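Local atomic coordinates of glycoside hydrolase family protein (Novosphingobium sp. PP1Y, PDB entry 6Q2F), a protein that probably hydrolyses terminal alpha-L-rhamnosyl residues from rhamnose-containing glycosides. Residues Ile130-Gly135 against Leu500-Ile505; Trp136-Gly141 against Gly461-Lys466; Val57-Met62 against Leu86-Ala91. One frame throughout, in Å; residues are numbered along the deposited sequence.

Interaction 1: Ile130-Gly135 against Leu500-Ile505; sequences IAASPG and LLTDSI. With NA (sodium ion), chain B.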
loop_
_atom_site.group_PDB
_atom_site.type_symbol
_atom_site.label_atom_id
_atom_site.label_comp_id
_atom_site.label_asym_id
_atom_site.label_seq_id
_atom_site.Cartn_x
_atom_site.Cartn_y
_atom_site.Cartn_z
ATOM N N ILE A 130 -7.456 7.987 -15.569
ATOM C CA ILE A 130 -7.279 9.234 -14.835
ATOM C C ILE A 130 -7.419 8.940 -13.355
ATOM O O ILE A 130 -8.016 7.944 -12.952
ATOM C CB ILE A 130 -8.292 10.311 -15.260
ATOM C CG1 ILE A 130 -9.728 9.797 -15.021
ATOM C CG2 ILE A 130 -8.068 10.665 -16.704
ATOM C CD1 ILE A 130 -10.805 10.878 -15.261
ATOM N N ALA A 131 -6.851 9.824 -12.541
ATOM C CA ALA A 131 -7.051 9.732 -11.107
ATOM C C ALA A 131 -8.457 10.213 -10.750
ATOM O O ALA A 131 -9.129 10.884 -11.539
ATOM C CB ALA A 131 -6.014 10.568 -10.363
ATOM N N ALA A 132 -8.894 9.868 -9.537
ATOM C CA ALA A 132 -10.246 10.186 -9.077
ATOM C C ALA A 132 -10.373 11.608 -8.529
ATOM O O ALA A 132 -11.407 11.944 -7.955
ATOM C CB ALA A 132 -10.695 9.159 -8.026
ATOM N N SER A 133 -9.359 12.452 -8.695
ATOM C CA SER A 133 -9.414 13.831 -8.228
ATOM C C SER A 133 -8.374 14.631 -8.998
ATOM O O SER A 133 -7.404 14.062 -9.505
ATOM C CB SER A 133 -9.136 13.929 -6.718
ATOM O OG SER A 133 -7.736 13.767 -6.476
ATOM N N PRO A 134 -8.545 15.946 -9.115
ATOM C CA PRO A 134 -7.438 16.769 -9.611
ATOM C C PRO A 134 -6.217 16.486 -8.752
ATOM O O PRO A 134 -6.327 16.278 -7.534
ATOM C CB PRO A 134 -7.944 18.204 -9.437
ATOM C CG PRO A 134 -9.456 18.067 -9.403
ATOM C CD PRO A 134 -9.726 16.747 -8.749
ATOM N N GLY A 135 -5.049 16.462 -9.386
ATOM C CA GLY A 135 -3.857 15.971 -8.718
ATOM C C GLY A 135 -3.816 14.468 -8.840
ATOM O O GLY A 135 -4.011 13.934 -9.930
ATOM N N LEU A 500 -10.660 4.659 -14.055
ATOM C CA LEU A 500 -10.495 5.571 -12.940
ATOM C C LEU A 500 -9.492 4.947 -11.989
ATOM O O LEU A 500 -9.479 3.728 -11.810
ATOM C CB LEU A 500 -11.834 5.759 -12.225
ATOM C CG LEU A 500 -12.427 7.099 -11.840
ATOM C CD1 LEU A 500 -12.250 8.117 -12.956
ATOM C CD2 LEU A 500 -13.916 6.834 -11.562
ATOM N N LEU A 501 -8.653 5.762 -11.379
ATOM C CA LEU A 501 -7.704 5.273 -10.394
ATOM C C LEU A 501 -8.004 5.958 -9.073
ATOM O O LEU A 501 -8.029 7.193 -9.014
ATOM C CB LEU A 501 -6.261 5.553 -10.823
ATOM C CG LEU A 501 -5.257 5.515 -9.667
ATOM C CD1 LEU A 501 -5.133 4.095 -9.145
ATOM C CD2 LEU A 501 -3.889 5.966 -10.155
ATOM N N THR A 502 -8.256 5.167 -8.020
ATOM C CA THR A 502 -8.308 5.704 -6.665
ATOM C C THR A 502 -6.944 5.418 -6.049
ATOM O O THR A 502 -6.629 4.272 -5.712
ATOM C CB THR A 502 -9.457 5.114 -5.830
ATOM O OG1 THR A 502 -9.331 3.693 -5.733
ATOM C CG2 THR A 502 -10.815 5.446 -6.437
ATOM N N ASP A 503 -6.116 6.457 -5.983
ATOM C CA ASP A 503 -4.788 6.388 -5.397
ATOM C C ASP A 503 -4.906 6.019 -3.917
ATOM O O ASP A 503 -5.990 6.056 -3.326
ATOM C CB ASP A 503 -4.102 7.740 -5.563
ATOM C CG ASP A 503 -2.589 7.643 -5.589
ATOM O OD1 ASP A 503 -2.050 6.547 -5.295
ATOM O OD2 ASP A 503 -1.953 8.670 -5.893
ATOM N N SER A 504 -3.771 5.653 -3.317
ATOM C CA SER A 504 -3.778 5.285 -1.901
ATOM C C SER A 504 -4.227 6.480 -1.062
ATOM O O SER A 504 -3.939 7.633 -1.389
ATOM C CB SER A 504 -2.389 4.805 -1.474
ATOM O OG SER A 504 -1.431 5.780 -1.804
ATOM N N ILE A 505 -4.966 6.207 0.020
ATOM C CA ILE A 505 -5.753 7.248 0.679
ATOM C C ILE A 505 -5.043 7.753 1.925
ATOM O O ILE A 505 -4.536 6.971 2.734
ATOM C CB ILE A 505 -7.175 6.763 1.014
ATOM C CG1 ILE A 505 -8.007 7.956 1.489
ATOM C CG2 ILE A 505 -7.171 5.674 2.070
ATOM C CD1 ILE A 505 -9.546 7.662 1.429
HETATM NA NA NA B . 0.036 4.996 -3.841
#

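Interaction 2: Trp136-Gly141 against Gly461-Lys466; sequences WSETGG and GLEVDK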
loop_
_atom_site.group_PDB
_atom_site.type_symbol
_atom_site.label_atom_id
_atom_site.label_comp_id
_atom_site.label_asym_id
_atom_site.label_seq_id
_atom_site.Cartn_x
_atom_site.Cartn_y
_atom_site.Cartn_z
ATOM N N TRP A 136 -3.614 13.798 -7.740
ATOM C CA TRP A 136 -3.601 12.366 -7.788
ATOM C C TRP A 136 -4.388 11.677 -6.739
ATOM O O TRP A 136 -4.742 10.551 -6.914
ATOM C CB TRP A 136 -2.205 11.791 -7.774
ATOM C CG TRP A 136 -1.297 12.219 -6.704
ATOM C CD1 TRP A 136 -1.498 12.166 -5.383
ATOM C CD2 TRP A 136 0.004 12.726 -6.887
ATOM N NE1 TRP A 136 -0.413 12.612 -4.727
ATOM C CE2 TRP A 136 0.526 12.978 -5.637
ATOM C CE3 TRP A 136 0.768 13.018 -8.001
ATOM C CZ2 TRP A 136 1.793 13.474 -5.466
ATOM C CZ3 TRP A 136 1.990 13.509 -7.824
ATOM C CH2 TRP A 136 2.499 13.739 -6.576
ATOM N N SER A 137 -4.763 12.346 -5.666
ATOM C CA SER A 137 -5.587 11.746 -4.630
ATOM C C SER A 137 -6.317 12.781 -3.769
ATOM O O SER A 137 -5.873 13.860 -3.658
ATOM C CB SER A 137 -4.775 10.806 -3.765
ATOM O OG SER A 137 -4.120 11.476 -2.756
ATOM N N GLU A 138 -7.446 12.450 -3.167
ATOM C CA GLU A 138 -8.113 11.175 -3.266
ATOM C C GLU A 138 -9.387 11.400 -4.057
ATOM O O GLU A 138 -9.469 11.039 -5.185
ATOM C CB GLU A 138 -8.448 10.649 -1.891
ATOM C CG GLU A 138 -9.266 9.373 -1.883
ATOM C CD GLU A 138 -8.515 8.187 -2.426
ATOM O OE1 GLU A 138 -9.137 7.247 -2.863
ATOM O OE2 GLU A 138 -7.298 8.223 -2.435
ATOM N N THR A 139 -10.370 12.019 -3.434
ATOM C CA THR A 139 -11.635 12.365 -4.045
ATOM C C THR A 139 -12.062 13.664 -3.413
ATOM O O THR A 139 -12.780 13.701 -2.465
ATOM C CB THR A 139 -12.722 11.284 -3.897
ATOM O OG1 THR A 139 -12.716 10.756 -2.590
ATOM C CG2 THR A 139 -12.527 10.191 -4.859
ATOM N N GLY A 140 -11.577 14.742 -3.979
ATOM C CA GLY A 140 -11.788 16.067 -3.437
ATOM C C GLY A 140 -11.612 17.106 -4.527
ATOM O O GLY A 140 -10.891 16.900 -5.514
ATOM N N GLY A 141 -12.295 18.233 -4.335
ATOM C CA GLY A 141 -12.211 19.352 -5.240
ATOM C C GLY A 141 -13.161 20.445 -4.796
ATOM O O GLY A 141 -13.993 20.244 -3.907
ATOM N N GLY A 461 -9.898 21.560 -3.242
ATOM C CA GLY A 461 -10.999 21.779 -2.322
ATOM C C GLY A 461 -11.202 20.550 -1.464
ATOM O O GLY A 461 -10.429 19.596 -1.515
ATOM N N LEU A 462 -12.273 20.575 -0.686
ATOM C CA LEU A 462 -12.464 19.568 0.350
ATOM C C LEU A 462 -12.501 18.153 -0.216
ATOM O O LEU A 462 -13.155 17.885 -1.228
ATOM C CB LEU A 462 -13.760 19.854 1.103
ATOM C CG LEU A 462 -13.753 21.193 1.834
ATOM C CD1 LEU A 462 -15.149 21.476 2.404
ATOM C CD2 LEU A 462 -12.709 21.156 2.955
ATOM N N GLU A 463 -11.787 17.248 0.449
ATOM C CA GLU A 463 -12.057 15.832 0.296
ATOM C C GLU A 463 -13.508 15.550 0.676
ATOM O O GLU A 463 -13.976 15.969 1.734
ATOM C CB GLU A 463 -11.083 15.033 1.175
ATOM C CG GLU A 463 -9.623 15.059 0.665
ATOM C CD GLU A 463 -9.417 14.135 -0.533
ATOM O OE1 GLU A 463 -10.297 13.279 -0.778
ATOM O OE2 GLU A 463 -8.380 14.258 -1.225
ATOM N N VAL A 464 -14.229 14.852 -0.199
ATOM C CA VAL A 464 -15.625 14.535 0.081
ATOM C C VAL A 464 -15.708 13.566 1.264
ATOM O O VAL A 464 -14.815 12.740 1.491
ATOM C CB VAL A 464 -16.324 13.941 -1.159
ATOM C CG1 VAL A 464 -15.809 12.516 -1.463
ATOM C CG2 VAL A 464 -17.849 13.889 -0.944
ATOM N N ASP A 465 -16.778 13.689 2.040
ATOM C CA ASP A 465 -17.044 12.824 3.184
ATOM C C ASP A 465 -17.065 11.361 2.739
ATOM O O ASP A 465 -17.984 10.928 2.044
ATOM C CB ASP A 465 -18.377 13.245 3.833
ATOM C CG ASP A 465 -18.787 12.339 4.997
ATOM O OD1 ASP A 465 -18.139 11.286 5.202
ATOM O OD2 ASP A 465 -19.758 12.688 5.703
ATOM N N LYS A 466 -16.035 10.601 3.119
ATOM C CA LYS A 466 -15.843 9.256 2.596
ATOM C C LYS A 466 -16.862 8.257 3.138
ATOM O O LYS A 466 -16.948 7.139 2.615
ATOM C CB LYS A 466 -14.420 8.781 2.919
ATOM C CG LYS A 466 -13.311 9.779 2.528
ATOM C CD LYS A 466 -12.991 9.694 1.037
ATOM C CE LYS A 466 -11.933 10.749 0.636
ATOM N NZ LYS A 466 -12.520 11.932 -0.084
HETATM O O HOH W 1 -14.409 22.564 -1.329
#

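Interaction 3: Val57-Met62 against Leu86-Ala91; sequences VWWHWM and LQNFDA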
loop_
_atom_site.group_PDB
_atom_site.type_symbol
_atom_site.label_atom_id
_atom_site.label_comp_id
_atom_site.label_asym_id
_atom_site.label_seq_id
_atom_site.Cartn_x
_atom_site.Cartn_y
_atom_site.Cartn_z
ATOM N N VAL A 57 1.808 2.466 -17.509
ATOM C CA VAL A 57 2.674 3.425 -16.829
ATOM C C VAL A 57 1.828 4.550 -16.244
ATOM O O VAL A 57 0.764 4.898 -16.756
ATOM C CB VAL A 57 3.761 4.015 -17.762
ATOM C CG1 VAL A 57 4.591 2.887 -18.385
ATOM C CG2 VAL A 57 3.127 4.900 -18.812
ATOM N N TRP A 58 2.307 5.115 -15.150
ATOM C CA TRP A 58 1.813 6.399 -14.714
ATOM C C TRP A 58 2.456 7.482 -15.578
ATOM O O TRP A 58 3.607 7.362 -16.018
ATOM C CB TRP A 58 2.115 6.620 -13.228
ATOM C CG TRP A 58 1.099 5.937 -12.349
ATOM C CD1 TRP A 58 0.111 5.088 -12.757
ATOM C CD2 TRP A 58 0.942 6.083 -10.932
ATOM N NE1 TRP A 58 -0.639 4.684 -11.681
ATOM C CE2 TRP A 58 -0.156 5.285 -10.552
ATOM C CE3 TRP A 58 1.606 6.827 -9.952
ATOM C CZ2 TRP A 58 -0.584 5.183 -9.231
ATOM C CZ3 TRP A 58 1.178 6.730 -8.637
ATOM C CH2 TRP A 58 0.088 5.923 -8.290
ATOM N N TRP A 59 1.692 8.540 -15.842
ATOM C CA TRP A 59 2.055 9.526 -16.871
ATOM C C TRP A 59 1.731 10.922 -16.337
ATOM O O TRP A 59 0.693 11.509 -16.646
ATOM C CB TRP A 59 1.313 9.207 -18.163
ATOM C CG TRP A 59 1.645 10.035 -19.357
ATOM C CD1 TRP A 59 2.891 10.261 -19.909
ATOM C CD2 TRP A 59 0.702 10.650 -20.231
ATOM N NE1 TRP A 59 2.761 11.021 -21.054
ATOM C CE2 TRP A 59 1.428 11.271 -21.269
ATOM C CE3 TRP A 59 -0.690 10.756 -20.226
ATOM C CZ2 TRP A 59 0.806 11.981 -22.287
ATOM C CZ3 TRP A 59 -1.306 11.479 -21.227
ATOM C CH2 TRP A 59 -0.559 12.074 -22.251
ATOM N N HIS A 60 2.634 11.450 -15.520
ATOM C CA HIS A 60 2.396 12.710 -14.833
ATOM C C HIS A 60 2.626 13.891 -15.765
ATOM O O HIS A 60 3.647 13.963 -16.447
ATOM C CB HIS A 60 3.309 12.839 -13.616
ATOM C CG HIS A 60 2.977 11.896 -12.502
ATOM N ND1 HIS A 60 3.441 10.598 -12.462
ATOM C CD2 HIS A 60 2.248 12.073 -11.375
ATOM C CE1 HIS A 60 2.997 10.012 -11.363
ATOM N NE2 HIS A 60 2.271 10.885 -10.687
ATOM N N TRP A 61 1.674 14.815 -15.790
ATOM C CA TRP A 61 1.844 16.111 -16.434
ATOM C C TRP A 61 2.388 17.078 -15.387
ATOM O O TRP A 61 1.679 17.440 -14.450
ATOM C CB TRP A 61 0.513 16.611 -16.997
ATOM C CG TRP A 61 0.048 15.904 -18.232
ATOM C CD1 TRP A 61 0.615 14.828 -18.825
ATOM C CD2 TRP A 61 -1.101 16.244 -19.018
ATOM N NE1 TRP A 61 -0.104 14.462 -19.938
ATOM C CE2 TRP A 61 -1.164 15.327 -20.076
ATOM C CE3 TRP A 61 -2.097 17.230 -18.912
ATOM C CZ2 TRP A 61 -2.165 15.380 -21.053
ATOM C CZ3 TRP A 61 -3.068 17.288 -19.877
ATOM C CH2 TRP A 61 -3.100 16.361 -20.936
HETATM N N MSE A 62 3.648 17.481 -15.539
HETATM C CA MSE A 62 4.341 18.215 -14.490
HETATM C C MSE A 62 4.089 19.733 -14.557
HETATM O O MSE A 62 4.707 20.423 -15.359
HETATM C CB MSE A 62 5.853 17.944 -14.557
HETATM C CG MSE A 62 6.298 16.500 -14.281
HETATM SE SE MSE A 62 5.435 15.698 -12.736
HETATM C CE MSE A 62 6.107 17.029 -11.475
ATOM N N LEU A 86 -1.744 3.780 -19.878
ATOM C CA LEU A 86 -1.123 4.885 -19.169
ATOM C C LEU A 86 -2.168 5.550 -18.293
ATOM O O LEU A 86 -3.354 5.552 -18.616
ATOM C CB LEU A 86 -0.499 5.897 -20.144
ATOM C CG LEU A 86 -1.410 6.774 -21.010
ATOM C CD1 LEU A 86 -0.503 7.697 -21.833
ATOM C CD2 LEU A 86 -2.312 5.969 -21.968
ATOM N N GLN A 87 -1.717 6.100 -17.178
ATOM C CA GLN A 87 -2.619 6.663 -16.179
ATOM C C GLN A 87 -2.166 8.089 -15.917
ATOM O O GLN A 87 -1.092 8.314 -15.352
ATOM C CB GLN A 87 -2.627 5.793 -14.918
ATOM C CG GLN A 87 -2.795 4.281 -15.269
ATOM C CD GLN A 87 -3.272 3.405 -14.105
ATOM O OE1 GLN A 87 -2.956 3.646 -12.953
ATOM N NE2 GLN A 87 -4.014 2.366 -14.425
ATOM N N ASN A 88 -2.962 9.042 -16.373
ATOM C CA ASN A 88 -2.579 10.443 -16.359
ATOM C C ASN A 88 -2.805 11.080 -14.994
ATOM O O ASN A 88 -3.772 10.769 -14.303
ATOM C CB ASN A 88 -3.370 11.208 -17.423
ATOM C CG ASN A 88 -3.014 12.685 -17.461
ATOM O OD1 ASN A 88 -3.879 13.551 -17.340
ATOM N ND2 ASN A 88 -1.728 12.976 -17.584
ATOM N N PHE A 89 -1.913 12.003 -14.627
ATOM C CA PHE A 89 -2.088 12.890 -13.481
ATOM C C PHE A 89 -1.705 14.292 -13.898
ATOM O O PHE A 89 -0.655 14.489 -14.533
ATOM C CB PHE A 89 -1.210 12.494 -12.291
ATOM C CG PHE A 89 -1.399 11.087 -11.831
ATOM C CD1 PHE A 89 -2.398 10.780 -10.934
ATOM C CD2 PHE A 89 -0.571 10.071 -12.297
ATOM C CE1 PHE A 89 -2.570 9.473 -10.496
ATOM C CE2 PHE A 89 -0.743 8.762 -11.868
ATOM C CZ PHE A 89 -1.734 8.465 -10.967
ATOM N N ASP A 90 -2.545 15.267 -13.551
ATOM C CA ASP A 90 -2.129 16.667 -13.642
ATOM C C ASP A 90 -1.568 17.042 -12.277
ATOM O O ASP A 90 -2.323 17.305 -11.344
ATOM C CB ASP A 90 -3.274 17.581 -14.056
ATOM C CG ASP A 90 -2.792 18.987 -14.394
ATOM O OD1 ASP A 90 -2.119 19.131 -15.443
ATOM O OD2 ASP A 90 -3.055 19.928 -13.614
ATOM N N ALA A 91 -0.242 17.072 -12.160
ATOM C CA ALA A 91 0.441 17.193 -10.872
ATOM C C ALA A 91 0.989 18.604 -10.695
ATOM O O ALA A 91 1.882 19.021 -11.441
ATOM C CB ALA A 91 1.574 16.171 -10.760
HETATM O O HOH W 2 0.387 19.800 -15.094
#

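Interaction 1: Ile130-Gly135 against Leu500-Ile505
Ile130 and Ala131 pair in parallel with Leu500 and Leu501, on strands 127-131 and 497-502, neighbours in the central barrel. The amide N of Leu501 donates to Ile130 O at 2.8 Å, with the donor in the carbonyl plane. Ala132 N returns a weak bond to Leu501 O at 2.9 Å. The tight part lies on the helix-facing side, where the side chains of Ile130 and Leu500 cross at a slant and Ile130 CG1 meets Leu500 CD1 at 3.7 Å. Helix 469-487 covers this pair through Tyr483 and Leu476. One step on, Ala132 CB packs on Thr502 CG2 at 4.0 Å, and beyond these residues the chains part.

Past Thr502 the strand gives way to the looser end, where Ser504 is partly exposed. Asp503 OD1 lies 3.0 Å from the sodium ion, a long approach, while Ser504 OG is closer to the metal at 2.6 Å. Ser504 N donates to Asp503 OD1 at 2.8 Å from above the carboxylate plane, which ties the two ligands together. Glu583, Glu586 and Glu644 complete the site. The chemistry implies that an apolar, backbone-paired base delivers an all-oxygen cation site to the strand's C-terminal end.

Interaction 2: Trp136-Gly141 against Gly461-Lys466
The contact joins two irregular loops beside the barrel, the one that follows barrel strand 127-131 and the one that leads into helix 469-487. They meet at a single backbone bridge between Gly140 and Glu463. On one flank of the bridge, Val464 N donates to Thr139 O at 2.9 Å, nearly straight at 168°. On the other, Gly141 N reaches Leu462 O at 3.2 Å from well above the carbonyl plane. Gly140, which has no side chain, lets the loops come this close.

The carboxylate of Glu463 grips two successive amides. Glu463 OE2 takes Glu138 N at 2.8 Å through its syn lone pair, with an N-H...O angle of 166°, and Glu463 OE1 takes Thr139 N at 2.9 Å, also on the syn side. The chain of Glu463 bends at its second torsion (chi2 -76°), which turns the carboxylate back toward the opposite loop. Glu138 N is the nitrogen of the cis peptide bond from Ser137, and Thr139 N belongs to the next peptide, so Glu463 holds the chain at and just after the cis bond. The side chain of Glu138 touches the carboxylate through CB, and its own acid group leads away.

Lys466 NZ approaches Glu463 OE1 from another direction, at 2.7 Å and nearly in line with the C-O bond, as a salt bridge. Lys466 NZ also donates to Thr139 OG1 at 2.8 Å and to Val464 O at 2.9 Å, and weakly to Thr139 O. His565 of helix 543-575 is a further partner of Thr139 OG1. Thr139 O and Glu463 OE1, both acceptors, stand only 3.0 Å apart, and the ammonium group that bonds to both probably offsets their repulsion. The chemistry thus implies that a buried ion pair, shared with backbone amides and a carbonyl, fixes the loop around its cis peptide.

Interaction 3: Val57-Met62 against Leu86-Ala91
Val57-Met62 and Leu86-Ala91 run parallel, their axes 4.4 Å apart at closest and 25° from alignment, in unbroken register from Val57 beside Leu86 to Met62 beside Ala91. Backbone bonds span the whole length, the one from Phe89 N to Trp59 O being weak.

On the face that carries Trp58, Gln87, His60 and Phe89, aromatic rings dominate. Phe89 presents its edge to the face of Trp58, with CZ over the centre of the indole, the centroids of the Phe89 ring and the six-membered ring of Trp58 4.7 Å apart and the planes at 68°. Its own ring forms an offset stack on His60, centroids 4.6 Å apart. The indole of Trp58 is further fixed at its edge, where Trp58 NE1 donates to Gln87 OE1 at 2.8 Å.

The other face looks toward helices 68-81 and 108-124. Leu86 CD1 sits over the Trp59 ring in a CH-pi contact, 3.8 Å from the centroid of the six-membered ring, and Trp61 NE1 covers the opposite face. With CG trans to its backbone N (chi1 -180°), Asn88 swings its amide toward the partner strand. Asn88 ND2 donates to Trp59 O at 3.0 Å and also lies over a face of Trp61. The indole N-H of Trp59 is taken by Asp74.

Strands 56-62 and 85-91, joined through helix 68-81, make a beta-alpha-beta unit of the (beta/alpha)8 barrel.

Overall arrangement
Interactions 1 and 3 belong to one closed barrel sheet, in which strands 56-62, 85-91, 127-131 and 497-502 are consecutive neighbours; their centres lie 11 Å apart. Interaction 3 closes first along the chain. Residues 130-135 then run straight into 136-141, and the chain returns through 461-466 to 500-505, so interaction 1 encloses interaction 2, with centres 9 Å apart. Interactions 2 and 3 are 18 Å apart, yet Trp136 packs on Phe89, His60 and Ala91, while Leu501 packs against Phe89 and Trp58. The sodium ion, about 5 Å from the Trp58 side chain, thus adjoins the aromatic cluster, consistent with a catalytic region at the C-terminal ends of the barrel strands.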